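Local coordinates for protein multicopper oxidase (Uncultured bacterium, PDB 4E9X) that probably oxidises phenolic or similar substrates as a laccase, passing their electrons through a mononuclear copper to copper clusters that reduce oxygen to water, at residues A[2-12]-A[43-54]; A[32-42]-A[117-128]. All coordinates share one frame; numbering follows the deposited sequence. Where two conformers were deposited one is given.

Contact 1: A[2-12]-A[43-54]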
loop_
_atom_site.group_PDB
_atom_site.type_symbol
_atom_site.label_atom_id
_atom_site.label_comp_id
_atom_site.label_asym_id
_atom_site.label_seq_id
_atom_site.Cartn_x
_atom_site.Cartn_y
_atom_site.Cartn_z
ATOM N N ALA A 2 -31.408 -19.765 7.752
ATOM C CA ALA A 2 -31.294 -21.126 8.287
ATOM C C ALA A 2 -30.288 -21.168 9.428
ATOM O O ALA A 2 -29.308 -20.384 9.385
ATOM C CB ALA A 2 -30.902 -22.154 7.227
ATOM N N GLU A 3 -30.468 -22.088 10.370
ATOM C CA GLU A 3 -29.391 -22.313 11.359
ATOM C C GLU A 3 -28.358 -23.296 10.809
ATOM O O GLU A 3 -28.673 -24.427 10.391
ATOM C CB GLU A 3 -29.995 -22.825 12.664
ATOM C CG GLU A 3 -29.006 -23.012 13.786
ATOM C CD GLU A 3 -29.637 -23.661 15.034
ATOM O OE1 GLU A 3 -29.250 -24.784 15.392
ATOM O OE2 GLU A 3 -30.513 -23.027 15.656
ATOM N N ARG A 4 -27.079 -22.889 10.827
ATOM C CA ARG A 4 -25.976 -23.685 10.292
ATOM C C ARG A 4 -24.925 -23.813 11.382
ATOM O O ARG A 4 -24.360 -22.816 11.778
ATOM C CB ARG A 4 -25.415 -23.089 9.000
ATOM C CG ARG A 4 -26.500 -22.896 7.945
ATOM C CD ARG A 4 -25.862 -22.684 6.588
ATOM N NE ARG A 4 -26.932 -22.404 5.610
ATOM C CZ ARG A 4 -27.508 -23.416 4.938
ATOM N NH1 ARG A 4 -27.146 -24.684 5.120
ATOM N NH2 ARG A 4 -28.465 -23.159 4.068
ATOM N N GLU A 5 -24.749 -25.043 11.817
ATOM C CA GLU A 5 -23.850 -25.351 12.923
ATOM C C GLU A 5 -22.686 -26.209 12.442
ATOM O O GLU A 5 -22.917 -27.220 11.774
ATOM C CB GLU A 5 -24.650 -26.122 14.006
ATOM C CG GLU A 5 -23.774 -26.480 15.185
ATOM C CD GLU A 5 -24.555 -26.886 16.405
ATOM O OE1 GLU A 5 -25.807 -26.896 16.339
ATOM O OE2 GLU A 5 -23.957 -27.194 17.465
ATOM N N PHE A 6 -21.480 -25.816 12.818
ATOM C CA PHE A 6 -20.242 -26.415 12.392
ATOM C C PHE A 6 -19.358 -26.796 13.550
ATOM O O PHE A 6 -19.363 -26.059 14.532
ATOM C CB PHE A 6 -19.460 -25.420 11.496
ATOM C CG PHE A 6 -20.332 -24.972 10.324
ATOM C CD1 PHE A 6 -20.886 -25.868 9.425
ATOM C CD2 PHE A 6 -20.588 -23.647 10.114
ATOM C CE1 PHE A 6 -21.649 -25.478 8.356
ATOM C CE2 PHE A 6 -21.383 -23.234 9.049
ATOM C CZ PHE A 6 -21.943 -24.149 8.148
ATOM N N ASP A 7 -18.608 -27.880 13.409
ATOM C CA ASP A 7 -17.682 -28.282 14.461
ATOM C C ASP A 7 -16.259 -28.110 13.890
ATOM O O ASP A 7 -15.961 -28.691 12.839
ATOM C CB ASP A 7 -17.890 -29.715 14.921
ATOM C CG ASP A 7 -19.170 -29.934 15.684
ATOM O OD1 ASP A 7 -19.502 -29.136 16.611
ATOM O OD2 ASP A 7 -19.929 -30.924 15.446
ATOM N N MET A 8 -15.444 -27.278 14.533
ATOM C CA MET A 8 -14.110 -27.050 13.994
ATOM C C MET A 8 -13.078 -27.429 15.050
ATOM O O MET A 8 -13.384 -27.351 16.247
ATOM C CB MET A 8 -13.937 -25.601 13.540
ATOM C CG MET A 8 -12.613 -25.288 12.833
ATOM S SD MET A 8 -12.610 -23.521 12.340
ATOM C CE MET A 8 -14.408 -23.396 12.309
ATOM N N THR A 9 -11.911 -27.877 14.651
ATOM C CA THR A 9 -10.827 -28.131 15.608
ATOM C C THR A 9 -9.633 -27.243 15.184
ATOM O O THR A 9 -9.641 -26.616 14.105
ATOM C CB THR A 9 -10.320 -29.565 15.663
ATOM O OG1 THR A 9 -9.726 -29.902 14.389
ATOM C CG2 THR A 9 -11.507 -30.514 15.938
ATOM N N ILE A 10 -8.682 -27.171 16.087
ATOM C CA ILE A 10 -7.435 -26.478 15.893
ATOM C C ILE A 10 -6.338 -27.524 16.109
ATOM O O ILE A 10 -6.382 -28.135 17.193
ATOM C CB ILE A 10 -7.215 -25.249 16.781
ATOM C CG1 ILE A 10 -8.451 -24.358 16.877
ATOM C CG2 ILE A 10 -6.044 -24.422 16.254
ATOM C CD1 ILE A 10 -8.278 -23.189 17.843
ATOM N N GLU A 11 -5.443 -27.736 15.173
ATOM C CA GLU A 11 -4.511 -28.866 15.185
ATOM C C GLU A 11 -3.082 -28.410 14.980
ATOM O O GLU A 11 -2.852 -27.451 14.227
ATOM C CB GLU A 11 -4.854 -29.870 14.053
ATOM C CG GLU A 11 -6.304 -30.354 14.139
ATOM C CD GLU A 11 -6.643 -31.280 15.286
ATOM O OE1 GLU A 11 -5.740 -31.818 15.962
ATOM O OE2 GLU A 11 -7.886 -31.479 15.548
ATOM N N GLU A 12 -2.114 -29.113 15.588
ATOM C CA GLU A 12 -0.718 -28.895 15.279
ATOM C C GLU A 12 -0.353 -29.839 14.137
ATOM O O GLU A 12 -0.363 -31.051 14.290
ATOM C CB GLU A 12 0.170 -29.199 16.503
ATOM C CG GLU A 12 -0.099 -28.190 17.603
ATOM C CD GLU A 12 0.724 -28.339 18.853
ATOM O OE1 GLU A 12 1.588 -29.247 18.949
ATOM O OE2 GLU A 12 0.534 -27.494 19.759
ATOM N N ASP A 43 -28.290 -16.185 7.636
ATOM C CA ASP A 43 -28.211 -17.441 8.361
ATOM C C ASP A 43 -27.717 -17.179 9.772
ATOM O O ASP A 43 -26.960 -16.234 10.074
ATOM C CB ASP A 43 -27.286 -18.435 7.673
ATOM C CG ASP A 43 -27.848 -19.046 6.394
ATOM O OD1 ASP A 43 -29.056 -18.980 6.103
ATOM O OD2 ASP A 43 -27.025 -19.639 5.668
ATOM N N ASP A 44 -28.186 -18.067 10.678
ATOM C CA ASP A 44 -27.669 -18.101 12.024
ATOM C C ASP A 44 -26.562 -19.140 12.076
ATOM O O ASP A 44 -26.833 -20.318 11.879
ATOM C CB ASP A 44 -28.821 -18.483 12.954
ATOM C CG ASP A 44 -29.885 -17.390 12.893
ATOM O OD1 ASP A 44 -29.547 -16.190 13.047
ATOM O OD2 ASP A 44 -31.062 -17.742 12.673
ATOM N N VAL A 45 -25.344 -18.691 12.353
ATOM C CA VAL A 45 -24.169 -19.564 12.351
ATOM C C VAL A 45 -23.793 -19.913 13.783
ATOM O O VAL A 45 -23.758 -19.046 14.662
ATOM C CB VAL A 45 -23.019 -18.848 11.628
ATOM C CG1 VAL A 45 -21.792 -19.753 11.588
ATOM C CG2 VAL A 45 -23.454 -18.499 10.231
ATOM N N ILE A 46 -23.484 -21.197 13.970
ATOM C CA ILE A 46 -22.954 -21.691 15.227
ATOM C C ILE A 46 -21.673 -22.431 14.942
ATOM O O ILE A 46 -21.679 -23.341 14.098
ATOM C CB ILE A 46 -23.999 -22.622 15.896
ATOM C CG1 ILE A 46 -25.358 -21.942 16.136
ATOM C CG2 ILE A 46 -23.432 -23.194 17.188
ATOM C CD1 ILE A 46 -26.475 -22.933 16.453
ATOM N N VAL A 47 -20.570 -22.060 15.572
ATOM C CA VAL A 47 -19.308 -22.766 15.343
ATOM C C VAL A 47 -18.780 -23.237 16.706
ATOM O O VAL A 47 -18.483 -22.410 17.607
ATOM C CB VAL A 47 -18.277 -21.861 14.658
ATOM C CG1 VAL A 47 -17.013 -22.702 14.403
ATOM C CG2 VAL A 47 -18.761 -21.343 13.316
ATOM N N ASN A 48 -18.654 -24.571 16.870
ATOM C CA ASN A 48 -18.130 -25.147 18.101
ATOM C C ASN A 48 -16.649 -25.448 17.860
ATOM O O ASN A 48 -16.364 -26.255 16.953
ATOM C CB ASN A 48 -18.867 -26.437 18.481
ATOM C CG ASN A 48 -20.385 -26.257 18.521
ATOM O OD1 ASN A 48 -20.852 -25.428 19.286
ATOM N ND2 ASN A 48 -21.122 -27.015 17.714
ATOM N N VAL A 49 -15.782 -24.805 18.604
ATOM C CA VAL A 49 -14.352 -24.891 18.360
ATOM C C VAL A 49 -13.667 -25.715 19.469
ATOM O O VAL A 49 -13.846 -25.357 20.647
ATOM C CB VAL A 49 -13.745 -23.476 18.328
ATOM C CG1 VAL A 49 -12.251 -23.580 18.085
ATOM C CG2 VAL A 49 -14.410 -22.568 17.304
ATOM N N THR A 50 -12.906 -26.732 19.104
ATOM C CA THR A 50 -12.056 -27.448 20.064
ATOM C C THR A 50 -10.577 -27.235 19.769
ATOM O O THR A 50 -10.099 -27.447 18.659
ATOM C CB THR A 50 -12.371 -28.942 20.055
ATOM O OG1 THR A 50 -13.747 -29.026 20.495
ATOM C CG2 THR A 50 -11.493 -29.705 21.031
ATOM N N ASN A 51 -9.884 -26.790 20.799
ATOM C CA ASN A 51 -8.450 -26.510 20.651
ATOM C C ASN A 51 -7.623 -27.760 20.957
ATOM O O ASN A 51 -7.415 -28.076 22.145
ATOM C CB ASN A 51 -8.098 -25.374 21.635
ATOM C CG ASN A 51 -6.636 -24.969 21.565
ATOM O OD1 ASN A 51 -5.883 -25.581 20.783
ATOM N ND2 ASN A 51 -6.265 -23.955 22.321
ATOM N N ASN A 52 -7.123 -28.466 19.946
ATOM C CA ASN A 52 -6.279 -29.627 20.096
ATOM C C ASN A 52 -4.813 -29.274 19.997
ATOM O O ASN A 52 -4.025 -30.151 19.630
ATOM C CB ASN A 52 -6.648 -30.747 19.127
ATOM C CG ASN A 52 -8.042 -31.310 19.429
ATOM O OD1 ASN A 52 -8.409 -31.427 20.570
ATOM N ND2 ASN A 52 -8.817 -31.599 18.386
ATOM N N THR A 53 -4.467 -28.065 20.363
ATOM C CA THR A 53 -3.043 -27.663 20.329
ATOM C C THR A 53 -2.579 -27.374 21.758
ATOM O O THR A 53 -3.377 -27.475 22.693
ATOM C CB THR A 53 -2.761 -26.426 19.458
ATOM O OG1 THR A 53 -3.139 -25.243 20.220
ATOM C CG2 THR A 53 -3.593 -26.446 18.205
ATOM N N SER A 54 -1.306 -27.052 21.901
ATOM C CA SER A 54 -0.664 -26.789 23.180
ATOM C C SER A 54 -0.750 -25.332 23.608
ATOM O O SER A 54 -0.230 -25.062 24.682
ATOM C CB SER A 54 0.841 -27.158 23.112
ATOM O OG SER A 54 1.441 -26.454 21.979
HETATM O O HOH W 1 -31.647 -17.670 9.691
HETATM O O HOH W 2 -29.796 -20.543 4.094
HETATM O O HOH W 3 -15.134 -29.247 17.607
HETATM O O HOH W 4 -3.280 -31.327 17.150
#
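With CG anti to the carbonyl carbon (chi1 -52°), N48 leans its amide across to the neighbouring strand, where E5, CG opposite its own N (chi1 180°) and the chain extended, reaches along the same face to meet it. N48 ND2 gives one hydrogen to E5 OE2, on the anti lone pair, at 2.9 Å. Its other hydrogen goes to D7 OD1, met nearly along the C-O axis. Both acceptors lie close to the amide plane, which fixes its rotation, and N48 OD1 is occupied by T90. At the N-terminal end R4 and D43 form a salt bridge, R4 NE to D43 OD2 2.8 Å. The carboxylate oxygen sits in the guanidinium plane, whereas NE comes from above the carboxylate, the two planes being 57° apart. D43 OD1 takes the N of A2 at 3.0 Å, and a water joins D43 OD1 to R4 NH2.

The two strands run parallel from E3/D44 to I10/N51. R4, F6, M8 and I10 each use both N and O, and CA-H...O contacts fill in between. On their face the edge of the F6 ring meets V47, CD2 to CG2 4.3 Å, and I10 CD1 rests 4.0 Å from V49 CG1. At the far end E11 OE2 accepts from N52 ND2 and T9 OG1, while E12 OE2 holds S54 OG at 2.6 Å through its syn lone pair and S54 N from above its plane. N51 OD1 closes an Asx turn on T53 N and also takes T53 OG1, which is also hydrogen-bonded to NE2 of H57, a residue that binds the mononuclear copper. A parallel pairing with the first strand, leading into a copper-ligand loop, fits the cupredoxin beta sandwich of multicopper oxidases.

Contact 2: A[32-42]-A[117-128]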
loop_
_atom_site.group_PDB
_atom_site.type_symbol
_atom_site.label_atom_id
_atom_site.label_comp_id
_atom_site.label_asym_id
_atom_site.label_seq_id
_atom_site.Cartn_x
_atom_site.Cartn_y
_atom_site.Cartn_z
ATOM N N VAL A 32 -4.284 -25.556 6.058
ATOM C CA VAL A 32 -4.044 -24.144 5.805
ATOM C C VAL A 32 -4.188 -23.933 4.290
ATOM O O VAL A 32 -3.448 -24.638 3.578
ATOM C CB VAL A 32 -2.697 -23.623 6.248
ATOM C CG1 VAL A 32 -2.632 -22.118 5.992
ATOM C CG2 VAL A 32 -2.478 -23.927 7.765
ATOM N N PRO A 33 -5.054 -23.078 3.749
ATOM C CA PRO A 33 -6.086 -22.310 4.445
ATOM C C PRO A 33 -7.050 -23.221 5.239
ATOM O O PRO A 33 -7.171 -24.433 4.965
ATOM C CB PRO A 33 -6.885 -21.745 3.277
ATOM C CG PRO A 33 -5.943 -21.680 2.093
ATOM C CD PRO A 33 -5.039 -22.868 2.281
ATOM N N GLY A 34 -7.653 -22.641 6.253
ATOM C CA GLY A 34 -8.679 -23.330 7.015
ATOM C C GLY A 34 -9.861 -23.663 6.096
ATOM O O GLY A 34 -9.972 -23.228 4.935
ATOM N N PRO A 35 -10.805 -24.456 6.630
ATOM C CA PRO A 35 -12.016 -24.840 5.875
ATOM C C PRO A 35 -12.792 -23.635 5.368
ATOM O O PRO A 35 -12.880 -22.566 5.987
ATOM C CB PRO A 35 -12.842 -25.622 6.899
ATOM C CG PRO A 35 -11.792 -26.128 7.840
ATOM C CD PRO A 35 -10.788 -25.007 8.015
ATOM N N LEU A 36 -13.356 -23.822 4.171
ATOM C CA LEU A 36 -14.270 -22.835 3.652
ATOM C C LEU A 36 -15.596 -22.912 4.408
ATOM O O LEU A 36 -16.205 -23.993 4.524
ATOM C CB LEU A 36 -14.569 -23.145 2.165
ATOM C CG LEU A 36 -15.761 -22.400 1.529
ATOM C CD1 LEU A 36 -15.523 -20.888 1.427
ATOM C CD2 LEU A 36 -15.995 -22.973 0.112
ATOM N N ILE A 37 -16.122 -21.782 4.867
ATOM C CA ILE A 37 -17.470 -21.692 5.433
ATOM C C ILE A 37 -18.270 -20.851 4.453
ATOM O O ILE A 37 -17.887 -19.723 4.146
ATOM C CB ILE A 37 -17.450 -21.111 6.869
ATOM C CG1 ILE A 37 -16.609 -21.941 7.806
ATOM C CG2 ILE A 37 -18.893 -20.923 7.334
ATOM C CD1 ILE A 37 -16.396 -21.298 9.193
ATOM N N HIS A 38 -19.340 -21.395 3.940
ATOM C CA HIS A 38 -20.130 -20.756 2.883
ATOM C C HIS A 38 -21.578 -20.784 3.342
ATOM O O HIS A 38 -22.168 -21.858 3.494
ATOM C CB HIS A 38 -19.906 -21.501 1.555
ATOM C CG HIS A 38 -20.446 -20.782 0.378
ATOM N ND1 HIS A 38 -20.485 -21.346 -0.896
ATOM C CD2 HIS A 38 -20.931 -19.513 0.200
ATOM C CE1 HIS A 38 -20.973 -20.447 -1.750
ATOM N NE2 HIS A 38 -21.266 -19.354 -1.143
ATOM N N VAL A 39 -22.146 -19.618 3.590
ATOM C CA VAL A 39 -23.509 -19.500 4.110
ATOM C C VAL A 39 -24.249 -18.425 3.344
ATOM O O VAL A 39 -23.650 -17.756 2.479
ATOM C CB VAL A 39 -23.489 -19.216 5.619
ATOM C CG1 VAL A 39 -22.726 -20.301 6.392
ATOM C CG2 VAL A 39 -22.914 -17.851 6.011
ATOM N N GLN A 40 -25.541 -18.282 3.651
ATOM C CA GLN A 40 -26.374 -17.247 3.033
ATOM C C GLN A 40 -26.620 -16.087 3.978
ATOM O O GLN A 40 -26.717 -16.288 5.211
ATOM C CB GLN A 40 -27.734 -17.881 2.672
ATOM C CG GLN A 40 -28.599 -17.055 1.758
ATOM C CD GLN A 40 -29.734 -17.919 1.205
ATOM O OE1 GLN A 40 -30.193 -18.916 1.768
ATOM N NE2 GLN A 40 -30.215 -17.520 0.034
ATOM N N GLU A 41 -26.743 -14.893 3.386
ATOM C CA GLU A 41 -27.112 -13.722 4.175
ATOM C C GLU A 41 -28.332 -14.037 5.026
ATOM O O GLU A 41 -29.348 -14.608 4.589
ATOM C CB GLU A 41 -27.497 -12.609 3.219
ATOM C CG GLU A 41 -27.879 -11.305 3.872
ATOM C CD GLU A 41 -28.281 -10.220 2.874
ATOM O OE1 GLU A 41 -28.272 -10.429 1.644
ATOM O OE2 GLU A 41 -28.561 -9.094 3.349
ATOM N N GLY A 42 -28.224 -13.709 6.325
ATOM C CA GLY A 42 -29.276 -13.930 7.315
ATOM C C GLY A 42 -29.157 -15.262 8.033
ATOM O O GLY A 42 -29.916 -15.485 8.981
ATOM N N GLY A 117 -0.663 -19.851 9.985
ATOM C CA GLY A 117 -1.713 -20.302 9.108
ATOM C C GLY A 117 -3.097 -20.303 9.717
ATOM O O GLY A 117 -3.978 -20.983 9.217
ATOM N N MET A 118 -3.315 -19.506 10.794
ATOM C CA MET A 118 -4.624 -19.556 11.484
ATOM C C MET A 118 -5.637 -18.640 10.843
ATOM O O MET A 118 -6.063 -17.614 11.398
ATOM C CB MET A 118 -4.411 -19.151 12.960
ATOM C CG MET A 118 -3.376 -20.090 13.638
ATOM S SD MET A 118 -3.666 -20.164 15.428
ATOM C CE MET A 118 -5.238 -21.046 15.503
ATOM N N TRP A 119 -6.123 -19.061 9.655
ATOM C CA TRP A 119 -7.083 -18.231 8.930
ATOM C C TRP A 119 -7.746 -19.078 7.857
ATOM O O TRP A 119 -7.209 -20.113 7.393
ATOM C CB TRP A 119 -6.362 -17.048 8.253
ATOM C CG TRP A 119 -4.985 -17.266 7.704
ATOM C CD1 TRP A 119 -3.805 -16.946 8.307
ATOM C CD2 TRP A 119 -4.650 -17.850 6.432
ATOM N NE1 TRP A 119 -2.758 -17.290 7.499
ATOM C CE2 TRP A 119 -3.222 -17.847 6.319
ATOM C CE3 TRP A 119 -5.428 -18.350 5.355
ATOM C CZ2 TRP A 119 -2.530 -18.345 5.192
ATOM C CZ3 TRP A 119 -4.745 -18.845 4.236
ATOM C CH2 TRP A 119 -3.346 -18.826 4.176
ATOM N N GLY A 120 -8.930 -18.653 7.463
ATOM C CA GLY A 120 -9.674 -19.288 6.390
ATOM C C GLY A 120 -10.778 -18.360 5.931
ATOM O O GLY A 120 -10.981 -17.300 6.496
ATOM N N PRO A 121 -11.445 -18.738 4.819
ATOM C CA PRO A 121 -12.450 -17.877 4.198
ATOM C C PRO A 121 -13.875 -18.118 4.681
ATOM O O PRO A 121 -14.241 -19.284 4.918
ATOM C CB PRO A 121 -12.308 -18.234 2.691
ATOM C CG PRO A 121 -11.968 -19.741 2.753
ATOM C CD PRO A 121 -11.149 -19.966 4.028
ATOM N N LEU A 122 -14.631 -17.031 4.795
ATOM C CA LEU A 122 -16.042 -17.041 5.190
ATOM C C LEU A 122 -16.827 -16.307 4.105
ATOM O O LEU A 122 -16.717 -15.093 4.021
ATOM C CB LEU A 122 -16.204 -16.454 6.599
ATOM C CG LEU A 122 -17.644 -16.164 7.028
ATOM C CD1 LEU A 122 -18.538 -17.408 7.051
ATOM C CD2 LEU A 122 -17.631 -15.485 8.419
ATOM N N ILE A 123 -17.591 -17.047 3.315
ATOM C CA ILE A 123 -18.279 -16.433 2.173
ATOM C C ILE A 123 -19.744 -16.360 2.521
ATOM O O ILE A 123 -20.375 -17.396 2.763
ATOM C CB ILE A 123 -18.050 -17.246 0.888
ATOM C CG1 ILE A 123 -16.546 -17.395 0.588
ATOM C CG2 ILE A 123 -18.836 -16.627 -0.244
ATOM C CD1 ILE A 123 -15.773 -16.060 0.498
ATOM N N VAL A 124 -20.295 -15.156 2.517
ATOM C CA VAL A 124 -21.712 -14.934 2.794
ATOM C C VAL A 124 -22.378 -14.526 1.482
ATOM O O VAL A 124 -22.101 -13.438 0.969
ATOM C CB VAL A 124 -21.921 -13.890 3.918
ATOM C CG1 VAL A 124 -23.432 -13.668 4.138
ATOM C CG2 VAL A 124 -21.244 -14.338 5.229
ATOM N N ASP A 125 -23.254 -15.379 0.963
ATOM C CA ASP A 125 -23.930 -15.023 -0.290
ATOM C C ASP A 125 -24.983 -13.952 -0.084
ATOM O O ASP A 125 -25.904 -14.178 0.729
ATOM C CB ASP A 125 -24.611 -16.219 -0.936
ATOM C CG ASP A 125 -23.700 -17.207 -1.629
ATOM O OD1 ASP A 125 -22.465 -17.000 -1.621
ATOM O OD2 ASP A 125 -24.224 -18.209 -2.177
ATOM N N PRO A 126 -24.970 -12.852 -0.807
ATOM C CA PRO A 126 -26.060 -11.899 -0.678
ATOM C C PRO A 126 -27.375 -12.512 -1.184
ATOM O O PRO A 126 -27.412 -13.245 -2.177
ATOM C CB PRO A 126 -25.699 -10.755 -1.619
ATOM C CG PRO A 126 -24.380 -11.093 -2.235
ATOM C CD PRO A 126 -23.923 -12.438 -1.789
ATOM N N LYS A 127 -28.472 -12.114 -0.501
ATOM C CA LYS A 127 -29.768 -12.471 -1.105
ATOM C C LYS A 127 -29.946 -11.747 -2.431
ATOM O O LYS A 127 -30.633 -12.308 -3.328
ATOM C CB LYS A 127 -30.805 -12.095 -0.071
ATOM C CG LYS A 127 -30.839 -12.962 1.172
ATOM C CD LYS A 127 -31.725 -12.318 2.260
ATOM C CE LYS A 127 -31.916 -13.198 3.464
ATOM N NZ LYS A 127 -32.425 -12.523 4.703
ATOM N N GLN A 128 -29.359 -10.560 -2.617
ATOM C CA GLN A 128 -29.391 -9.919 -3.925
ATOM C C GLN A 128 -28.030 -9.488 -4.475
ATOM O O GLN A 128 -27.414 -8.427 -4.302
ATOM C CB GLN A 128 -30.327 -8.697 -3.876
ATOM C CG GLN A 128 -31.742 -9.145 -3.552
ATOM C CD GLN A 128 -32.492 -9.847 -4.670
ATOM O OE1 GLN A 128 -32.025 -10.028 -5.806
ATOM N NE2 GLN A 128 -33.714 -10.281 -4.349
HETATM O O HOH W 5 -28.741 -16.480 -2.101
HETATM O O HOH W 6 -28.693 -8.937 -0.529
#
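H38 projects its CB on the face shared with I123 and D125, and with CG anti to the backbone N (chi1 -169°) the ring swings over toward strand 119-125. CG passes I123 O, which lies at the ring edge, 3.4 Å from CD2, and CD2 also lies 3.6 Å from I123 CG2. CE1 faces the D125 carboxylate. At the tip, NE2 donates to D125 OD1 at 2.7 Å, the oxygen in the ring plane but approached from above the carboxylate, the planes 76° apart. Y305 holds both partners, its ring edge-to-face with H38 and its OH on D125 OD2. A leucine here would probably leave D125 OD1 without its donor and Y305 without its aromatic mate.

Backbone bonds tie the parallel strands from I37 to E41, and E41 OE1 reaches past the strand end to take K127 N at 2.7 Å. On the opposite face I37 CG2 packs 3.5 Å from L122 CD1. Ahead of strand 36-40, V32 CG1 lies over one face of W119, 4.1 Å from the centroid of its six-membered ring, a CH-pi contact. P33 CB touches W119 CZ3, while G34 and G120 run so close that a side chain on either would be tight. Strand 119-125 leaves the ligand-bearing stretch at the copper ligand M118, and its parallel pairing with strand 36-40 belongs to the second sheet of a cupredoxin domain.

Overall arrangement
Contacts 1 and 2 lie in two sheets of one cupredoxin domain, their centres 13 Å apart, and their segments alternate along the chain. Strand 36-40 leads directly into strand 44-51, and D43 OD2 reaches back to Q40 N at the turn. Between the sheets the inward faces meet: F6 CE2 lies 3.8 Å from I37 CG2, and R4 CD lies 3.9 Å from V39 CG1. Nearer the mononuclear copper, I10 CG2 touches M118 CE at 3.6 Å, with the I10 side chain about 6 Å from the metal. Contact 2 thus supplies the ligand M118, and contact 1 backs it and, through T53, holds H57; C105 and H112 complete the site.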